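Local coordinates for protein beta-ketothiolase BktB (Ralstonia eutropha, PDB 4NZS) that catalyses the condensation of acetyl-CoA with another acyl-CoA, such as acetyl-CoA or propionyl-CoA, to give 3-oxoacyl-CoA for polyhydroxyalkanoate production, at residues A[72-77]-A[82-87]; A[41-46]-A[262-267]; A[167-172]-A[291-296]. One frame throughout, in Å; residues are numbered along the deposited sequence.

Contact 1: residues A[72-77]-A[82-87]; sequences LGRVAA and VTINAP
Arg74 reaches from the helix to the carbonyl oxygens of Ile84 and Ala86, and its guanidinium makes the polar part of the contact. Arg74 NH1 gives the main bond, 2.8 Å to Ile84 O. That donor stands above the carbonyl plane, and the oxygen is tilted 20° from the guanidinium plane. Arg74 NH1 also reaches Ala86 O, at the guanidinium edge and in its plane, in a weak bond of 3.3 Å. A second weak bond joins Arg74 NH2 to Ile84 O. One guanidinium thus binds the carbonyls of Ile84, inside the type I turn Thr83 to Ala86, and of Ala86, its last residue. A bend at chi2 (88°) carries the guanidinium over to this turn. The Arg74 side chain crosses that of Ile84 at a slant, with NH2 near CG1.

Val82 N donates to Ala77 O at 3.1 Å and so ties the start of the loop to helix 72-79.

Apolar contact is small: Ala77 CB lies 4.0 Å from Val82 CB.

The helix and the loop after it thus fold back on each other ahead of strand 88-92. Arg74 NE is bound by Gly388 O of the second subunit, which places the contact at the subunit interface. Ala77 packs on Val57 of strand 57-60, and Val82 on Val40 of helix 32-47.

Contact 2: residues A[41-46]-A[262-267]; sequences REALAR and AVVMME
Ala43 and Val264 mark the closest backbone approach, with CA atoms 6.2 Å apart, where the axis of helix segment 41-46 passes 7.8 Å from that of strand segment 262-267 at a crossing angle of -42°. The contact is apolar and has no hydrogen bond between the two segments. Ala43 points its methyl at the strand. Ala43 CB lies 3.9 Å from Val264 CG2 and 4.2 Å from Ala262 CB, so one small side chain meets two residues that point to the same side of the strand. The small side chains of Ala43 and Ala262 are consistent with the close approach of the axes.

This is a helix packed on one face of the part of the mixed sheet formed by the N-terminal half of the thiolase fold. The sheet has helices on both faces, and strand 257-267 runs between strands 116-124 and 10-22. On the other face, Val263 and Met265 pack on Ile102 of helix 97-110.

Val264 CG2 is the branch that does the touching. It lies anti to the carbonyl carbon (CG1 is anti to the backbone N, chi1 174°), and this turns it to the helix. There Val264 CG2 meets Leu44 CD1 at 3.5 Å, the two side chains crossing at about a right angle. Val264 CG2 also comes within 3.3 Å of Ala43 O. That carbonyl is hydrogen-bonded by Ser14 OG of strand 10-22, which also makes a weak bond with Val264 N.

Contact 3: residues A[167-172]-A[291-296]; sequences AENVAK and DPKAMG
The side-chain amide of Asn169 meets the backbone carbonyl of Lys293 at its edge. Lys293 O lies close to the amide plane, 15° out of it, and Asn169 ND2 donates to Lys293 O at 2.9 Å. The N-H...O angle is 153°. On the acceptor side the donor is somewhat tilted from the carbonyl plane. The torsions account for this approach: CG is anti to the carbonyl carbon of Asn169 (chi1 -73°), and the amide is turned flat against the chain at chi2. The Lys293 side chain passes the same nitrogen and crosses the asparagine obliquely. Lys293 CB is 3.7 Å from Asn169 ND2, and Lys293 CG and CD are both 4.0 Å from Asn169 ND2. Beyond CG the lysine runs out extended.

One step along the helix, Val170 supplies the apolar half. Val170 CG2 meets Ala294 CB at 3.3 Å, tighter than usual for two methyl groups. The nearest backbones are here too, with the CA atoms of Val170 and Ala294 5.6 Å apart. Gly296 has no side chain, and its backbone faces Val170. Val170 also packs on Ala332 of helix 327-336, so it sits between that helix and the loop.

The contact joins helix 163-173, in the N-terminal half of the thiolase, to the loop between strand 280-289 and helix 299-310, in the C-terminal half. Pro292 of that loop touches Ile84 of the second subunit, and Met295 packs back on Met163 and Thr166 of the helix.

The chemistry divides by burial. The hydrogen bond from the Asn169 amide gives the Lys293 carbonyl a donor on the more exposed side, where the lysine chain crosses the asparagine. The buried part relies on methyl contact, and Val170 there lies about 8 Å, side chain to side chain, from Cys385, the predicted proton acceptor.

Contacts 1 and 2 lie on the same side of the chain's centre, with their own centres 14 Å apart. Their nearest atoms are about 4 Å apart and do not touch. Helix 32-47 links them, since Val40 packs on Val82 and Ala43 and Leu44 on the strand. Contact 3 is on the opposite side, its centre 38 Å from that of contact 1 and 36 Å from that of contact 2. In sequence, contacts 2 and 3 cross. Contacts 1 and 3 both touch the second subunit. Contact 3 lies near Cys385, the predicted proton acceptor, about 8 Å from the side chain of Val170; the other two lie away from the catalytic residues inferred for this enzyme.

Contact 1: residues A[72-77]-A[82-87]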
loop_
_atom_site.group_PDB
_atom_site.type_symbol
_atom_site.label_atom_id
_atom_site.label_comp_id
_atom_site.label_asym_id
_atom_site.label_seq_id
_atom_site.Cartn_x
_atom_site.Cartn_y
_atom_site.Cartn_z
ATOM N N LEU A 72 15.997 15.324 8.701
ATOM C CA LEU A 72 16.967 14.469 9.388
ATOM C C LEU A 72 18.106 15.090 10.135
ATOM O O LEU A 72 18.530 14.602 11.231
ATOM C CB LEU A 72 17.607 13.602 8.334
ATOM C CG LEU A 72 18.597 12.474 8.634
ATOM C CD1 LEU A 72 19.978 13.018 8.629
ATOM C CD2 LEU A 72 18.310 11.677 9.906
ATOM N N GLY A 73 18.722 16.082 9.491
ATOM C CA GLY A 73 19.886 16.724 10.101
ATOM C C GLY A 73 19.554 17.562 11.340
ATOM O O GLY A 73 20.375 17.764 12.192
ATOM N N ARG A 74 18.360 18.099 11.403
ATOM C CA ARG A 74 17.936 18.836 12.577
ATOM C C ARG A 74 17.575 17.839 13.629
ATOM O O ARG A 74 17.828 18.078 14.801
ATOM C CB ARG A 74 16.765 19.723 12.226
ATOM C CG ARG A 74 16.078 20.454 13.374
ATOM C CD ARG A 74 16.707 21.789 13.696
ATOM N NE ARG A 74 15.802 22.566 14.531
ATOM C CZ ARG A 74 16.116 23.709 15.132
ATOM N NH1 ARG A 74 17.322 24.250 14.995
ATOM N NH2 ARG A 74 15.220 24.312 15.895
ATOM N N VAL A 75 17.009 16.698 13.250
ATOM C CA VAL A 75 16.637 15.709 14.275
ATOM C C VAL A 75 17.873 15.016 14.851
ATOM O O VAL A 75 17.905 14.670 16.041
ATOM C CB VAL A 75 15.659 14.619 13.747
ATOM C CG1 VAL A 75 15.447 13.540 14.811
ATOM C CG2 VAL A 75 14.312 15.199 13.375
ATOM N N ALA A 76 18.855 14.726 14.017
ATOM C CA ALA A 76 20.036 14.083 14.544
ATOM C C ALA A 76 20.714 15.036 15.479
ATOM O O ALA A 76 21.170 14.649 16.540
ATOM C CB ALA A 76 20.978 13.660 13.443
ATOM N N ALA A 77 20.792 16.290 15.075
ATOM C CA ALA A 77 21.443 17.264 15.911
ATOM C C ALA A 77 20.707 17.499 17.203
ATOM O O ALA A 77 21.258 17.367 18.266
ATOM C CB ALA A 77 21.539 18.574 15.153
ATOM N N VAL A 82 22.445 19.012 20.630
ATOM C CA VAL A 82 22.809 20.305 20.040
ATOM C C VAL A 82 21.717 21.330 20.198
ATOM O O VAL A 82 20.543 21.008 20.177
ATOM C CB VAL A 82 23.042 20.162 18.548
ATOM C CG1 VAL A 82 23.247 21.530 17.888
ATOM C CG2 VAL A 82 24.216 19.222 18.284
ATOM N N THR A 83 22.077 22.592 20.338
ATOM C CA THR A 83 21.039 23.578 20.494
ATOM C C THR A 83 20.172 23.699 19.280
ATOM O O THR A 83 20.598 23.659 18.121
ATOM C CB THR A 83 21.527 24.981 20.814
ATOM O OG1 THR A 83 22.722 25.241 20.058
ATOM C CG2 THR A 83 21.744 25.103 22.300
ATOM N N ILE A 84 18.919 23.833 19.645
ATOM C CA ILE A 84 17.828 24.236 18.849
ATOM C C ILE A 84 18.184 25.575 18.202
ATOM O O ILE A 84 17.596 25.963 17.185
ATOM C CB ILE A 84 16.629 24.316 19.853
ATOM C CG1 ILE A 84 15.354 23.676 19.304
ATOM C CG2 ILE A 84 16.405 25.739 20.382
ATOM C CD1 ILE A 84 14.625 22.842 20.342
ATOM N N ASN A 85 19.116 26.307 18.812
ATOM C CA ASN A 85 19.621 27.571 18.241
ATOM C C ASN A 85 20.564 27.357 17.044
ATOM O O ASN A 85 21.024 28.321 16.441
ATOM C CB ASN A 85 20.332 28.441 19.305
ATOM C CG ASN A 85 19.463 28.752 20.560
ATOM O OD1 ASN A 85 18.247 28.545 20.602
ATOM N ND2 ASN A 85 20.123 29.253 21.596
ATOM N N ALA A 86 20.814 26.094 16.689
ATOM C CA ALA A 86 21.753 25.725 15.599
ATOM C C ALA A 86 21.147 25.260 14.225
ATOM O O ALA A 86 20.485 24.213 14.132
ATOM C CB ALA A 86 22.677 24.642 16.128
ATOM N N PRO A 87 21.381 26.041 13.156
ATOM C CA PRO A 87 21.280 25.608 11.744
ATOM C C PRO A 87 21.727 24.179 11.403
ATOM O O PRO A 87 22.833 23.752 11.717
ATOM C CB PRO A 87 22.152 26.643 11.019
ATOM C CG PRO A 87 21.991 27.893 11.849
ATOM C CD PRO A 87 21.415 27.513 13.215
#

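Contact 2: residues A[41-46]-A[262-267]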
loop_
_atom_site.group_PDB
_atom_site.type_symbol
_atom_site.label_atom_id
_atom_site.label_comp_id
_atom_site.label_asym_id
_atom_site.label_seq_id
_atom_site.Cartn_x
_atom_site.Cartn_y
_atom_site.Cartn_z
ATOM N N ARG A 41 25.688 12.660 19.675
ATOM C CA ARG A 41 25.946 12.765 21.099
ATOM C C ARG A 41 27.306 12.222 21.455
ATOM O O ARG A 41 28.075 12.856 22.209
ATOM C CB ARG A 41 24.912 12.052 21.917
ATOM C CG ARG A 41 24.900 12.558 23.346
ATOM C CD ARG A 41 23.498 12.663 23.874
ATOM N NE ARG A 41 22.956 11.328 24.128
ATOM C CZ ARG A 41 23.275 10.571 25.197
ATOM N NH1 ARG A 41 24.150 10.991 26.124
ATOM N NH2 ARG A 41 22.717 9.375 25.361
ATOM N N GLU A 42 27.661 11.092 20.884
ATOM C CA GLU A 42 28.970 10.548 21.201
ATOM C C GLU A 42 30.172 11.395 20.765
ATOM O O GLU A 42 31.195 11.475 21.460
ATOM C CB GLU A 42 29.132 9.155 20.634
ATOM C CG GLU A 42 30.001 8.302 21.517
ATOM C CD GLU A 42 29.405 8.219 22.907
ATOM O OE1 GLU A 42 29.635 9.170 23.688
ATOM O OE2 GLU A 42 28.679 7.237 23.192
ATOM N N ALA A 43 30.072 12.021 19.612
ATOM C CA ALA A 43 31.199 12.741 19.100
ATOM C C ALA A 43 31.405 14.005 19.907
ATOM O O ALA A 43 32.484 14.545 19.941
ATOM C CB ALA A 43 30.987 13.059 17.621
ATOM N N LEU A 44 30.357 14.508 20.535
ATOM C CA LEU A 44 30.516 15.632 21.460
ATOM C C LEU A 44 31.346 15.250 22.691
ATOM O O LEU A 44 32.312 15.915 23.052
ATOM C CB LEU A 44 29.141 16.145 21.901
ATOM C CG LEU A 44 28.486 17.206 20.998
ATOM C CD1 LEU A 44 29.346 17.688 19.823
ATOM C CD2 LEU A 44 27.124 16.716 20.524
ATOM N N ALA A 45 30.938 14.154 23.313
ATOM C CA ALA A 45 31.601 13.599 24.468
ATOM C C ALA A 45 33.101 13.476 24.279
ATOM O O ALA A 45 33.863 13.820 25.164
ATOM C CB ALA A 45 31.000 12.239 24.780
ATOM N N ARG A 46 33.521 12.898 23.164
ATOM C CA ARG A 46 34.939 12.780 22.848
ATOM C C ARG A 46 35.574 14.123 22.610
ATOM O O ARG A 46 36.695 14.377 23.003
ATOM C CB ARG A 46 35.163 11.875 21.653
ATOM C CG ARG A 46 34.332 10.618 21.699
ATOM C CD ARG A 46 35.177 9.366 21.796
ATOM N NE ARG A 46 34.332 8.188 21.697
ATOM C CZ ARG A 46 34.555 7.043 22.322
ATOM N NH1 ARG A 46 35.618 6.901 23.094
ATOM N NH2 ARG A 46 33.713 6.036 22.165
ATOM N N ALA A 262 29.742 10.699 12.682
ATOM C CA ALA A 262 29.929 12.157 12.844
ATOM C C ALA A 262 31.356 12.589 13.168
ATOM O O ALA A 262 32.144 11.860 13.777
ATOM C CB ALA A 262 28.980 12.712 13.896
ATOM N N VAL A 263 31.680 13.796 12.731
ATOM C CA VAL A 263 32.893 14.428 13.181
ATOM C C VAL A 263 32.495 15.726 13.823
ATOM O O VAL A 263 31.591 16.420 13.311
ATOM C CB VAL A 263 33.888 14.705 12.053
ATOM C CG1 VAL A 263 34.059 13.464 11.207
ATOM C CG2 VAL A 263 33.466 15.909 11.223
ATOM N N VAL A 264 33.156 16.048 14.939
ATOM C CA VAL A 264 33.085 17.411 15.432
ATOM C C VAL A 264 34.235 18.161 14.847
ATOM O O VAL A 264 35.337 17.668 14.841
ATOM C CB VAL A 264 33.159 17.518 16.953
ATOM C CG1 VAL A 264 33.237 18.991 17.344
ATOM C CG2 VAL A 264 31.939 16.849 17.608
ATOM N N MET A 265 33.971 19.348 14.347
ATOM C CA MET A 265 35.033 20.174 13.822
ATOM C C MET A 265 35.074 21.523 14.469
ATOM O O MET A 265 34.154 21.945 15.184
ATOM C CB MET A 265 34.847 20.395 12.350
ATOM C CG MET A 265 35.350 19.284 11.474
ATOM S SD MET A 265 34.400 19.546 9.978
ATOM C CE MET A 265 35.189 18.370 8.892
ATOM N N MET A 266 36.176 22.192 14.187
ATOM C CA MET A 266 36.504 23.431 14.821
ATOM C C MET A 266 37.411 24.244 13.966
ATOM O O MET A 266 38.286 23.706 13.277
ATOM C CB MET A 266 37.226 23.168 16.141
ATOM C CG MET A 266 36.368 23.547 17.312
ATOM S SD MET A 266 37.034 23.143 18.928
ATOM C CE MET A 266 35.528 23.421 19.871
ATOM N N GLU A 267 37.191 25.551 14.050
ATOM C CA GLU A 267 38.239 26.528 13.787
ATOM C C GLU A 267 39.440 26.255 14.737
ATOM O O GLU A 267 39.315 26.282 15.981
ATOM C CB GLU A 267 37.716 27.971 13.964
ATOM C CG GLU A 267 38.221 28.988 12.934
ATOM C CD GLU A 267 39.727 29.184 12.949
ATOM O OE1 GLU A 267 40.320 29.127 14.062
ATOM O OE2 GLU A 267 40.300 29.397 11.844
#

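Contact 3: residues A[167-172]-A[291-296]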
loop_
_atom_site.group_PDB
_atom_site.type_symbol
_atom_site.label_atom_id
_atom_site.label_comp_id
_atom_site.label_asym_id
_atom_site.label_seq_id
_atom_site.Cartn_x
_atom_site.Cartn_y
_atom_site.Cartn_z
ATOM N N ALA A 167 29.670 -0.665 -13.419
ATOM C CA ALA A 167 30.927 -1.250 -12.954
ATOM C C ALA A 167 31.628 -1.988 -14.103
ATOM O O ALA A 167 32.749 -1.635 -14.476
ATOM C CB ALA A 167 30.686 -2.172 -11.786
ATOM N N GLU A 168 30.931 -2.963 -14.688
ATOM C CA GLU A 168 31.388 -3.644 -15.899
ATOM C C GLU A 168 32.071 -2.644 -16.813
ATOM O O GLU A 168 33.183 -2.876 -17.281
ATOM C CB GLU A 168 30.226 -4.332 -16.626
ATOM C CG GLU A 168 29.440 -5.343 -15.793
ATOM C CD GLU A 168 30.279 -6.499 -15.296
ATOM O OE1 GLU A 168 31.491 -6.301 -15.206
ATOM O OE2 GLU A 168 29.749 -7.599 -14.988
ATOM N N ASN A 169 31.432 -1.502 -17.017
ATOM C CA ASN A 169 31.970 -0.498 -17.948
ATOM C C ASN A 169 33.393 -0.033 -17.625
ATOM O O ASN A 169 34.232 0.113 -18.514
ATOM C CB ASN A 169 31.038 0.714 -18.042
ATOM C CG ASN A 169 29.777 0.419 -18.808
ATOM O OD1 ASN A 169 29.572 -0.701 -19.291
ATOM N ND2 ASN A 169 28.894 1.424 -18.905
ATOM N N VAL A 170 33.651 0.199 -16.351
ATOM C CA VAL A 170 34.913 0.759 -15.931
ATOM C C VAL A 170 35.892 -0.375 -15.839
ATOM O O VAL A 170 37.090 -0.189 -16.053
ATOM C CB VAL A 170 34.767 1.511 -14.593
ATOM C CG1 VAL A 170 36.110 1.816 -13.948
ATOM C CG2 VAL A 170 34.042 2.812 -14.834
ATOM N N ALA A 171 35.378 -1.553 -15.505
ATOM C CA ALA A 171 36.207 -2.752 -15.450
ATOM C C ALA A 171 36.772 -3.055 -16.842
ATOM O O ALA A 171 37.935 -3.452 -16.967
ATOM C CB ALA A 171 35.404 -3.929 -14.934
ATOM N N LYS A 172 35.944 -2.857 -17.868
ATOM C CA LYS A 172 36.370 -3.042 -19.248
ATOM C C LYS A 172 37.238 -1.867 -19.736
ATOM O O LYS A 172 38.265 -2.065 -20.407
ATOM C CB LYS A 172 35.159 -3.250 -20.169
ATOM C CG LYS A 172 35.212 -2.437 -21.455
ATOM C CD LYS A 172 34.564 -3.150 -22.632
ATOM C CE LYS A 172 34.770 -2.343 -23.906
ATOM N NZ LYS A 172 33.729 -2.659 -24.908
ATOM N N ASP A 291 31.633 10.696 -16.346
ATOM C CA ASP A 291 30.578 10.016 -17.081
ATOM C C ASP A 291 29.687 9.160 -16.160
ATOM O O ASP A 291 30.189 8.416 -15.309
ATOM C CB ASP A 291 31.160 9.116 -18.167
ATOM C CG ASP A 291 30.089 8.570 -19.097
ATOM O OD1 ASP A 291 29.436 9.392 -19.772
ATOM O OD2 ASP A 291 29.894 7.338 -19.138
ATOM N N PRO A 292 28.362 9.275 -16.337
ATOM C CA PRO A 292 27.349 8.468 -15.654
ATOM C C PRO A 292 27.512 6.989 -15.914
ATOM O O PRO A 292 27.440 6.193 -14.971
ATOM C CB PRO A 292 26.034 8.927 -16.292
ATOM C CG PRO A 292 26.317 10.283 -16.838
ATOM C CD PRO A 292 27.764 10.327 -17.185
ATOM N N LYS A 293 27.719 6.625 -17.186
ATOM C CA LYS A 293 27.946 5.226 -17.546
ATOM C C LYS A 293 29.261 4.677 -16.959
ATOM O O LYS A 293 29.505 3.476 -17.014
ATOM C CB LYS A 293 27.863 4.997 -19.066
ATOM C CG LYS A 293 26.498 4.568 -19.600
ATOM C CD LYS A 293 26.603 3.984 -21.019
ATOM C CE LYS A 293 25.265 3.442 -21.524
ATOM N NZ LYS A 293 25.394 2.530 -22.694
ATOM N N ALA A 294 30.101 5.533 -16.391
ATOM C CA ALA A 294 31.286 5.071 -15.653
ATOM C C ALA A 294 31.492 5.910 -14.378
ATOM O O ALA A 294 32.604 6.324 -14.005
ATOM C CB ALA A 294 32.505 5.132 -16.565
ATOM N N MET A 295 30.438 6.092 -13.620
ATOM C CA MET A 295 30.526 7.016 -12.517
ATOM C C MET A 295 31.603 6.535 -11.562
ATOM O O MET A 295 32.117 7.302 -10.773
ATOM C CB MET A 295 29.182 7.154 -11.824
ATOM C CG MET A 295 28.621 5.852 -11.304
ATOM S SD MET A 295 29.108 5.609 -9.603
ATOM C CE MET A 295 28.938 3.846 -9.418
ATOM N N GLY A 296 31.950 5.259 -11.672
ATOM C CA GLY A 296 32.839 4.585 -10.747
ATOM C C GLY A 296 34.241 5.149 -10.647
ATOM O O GLY A 296 34.908 4.960 -9.649
#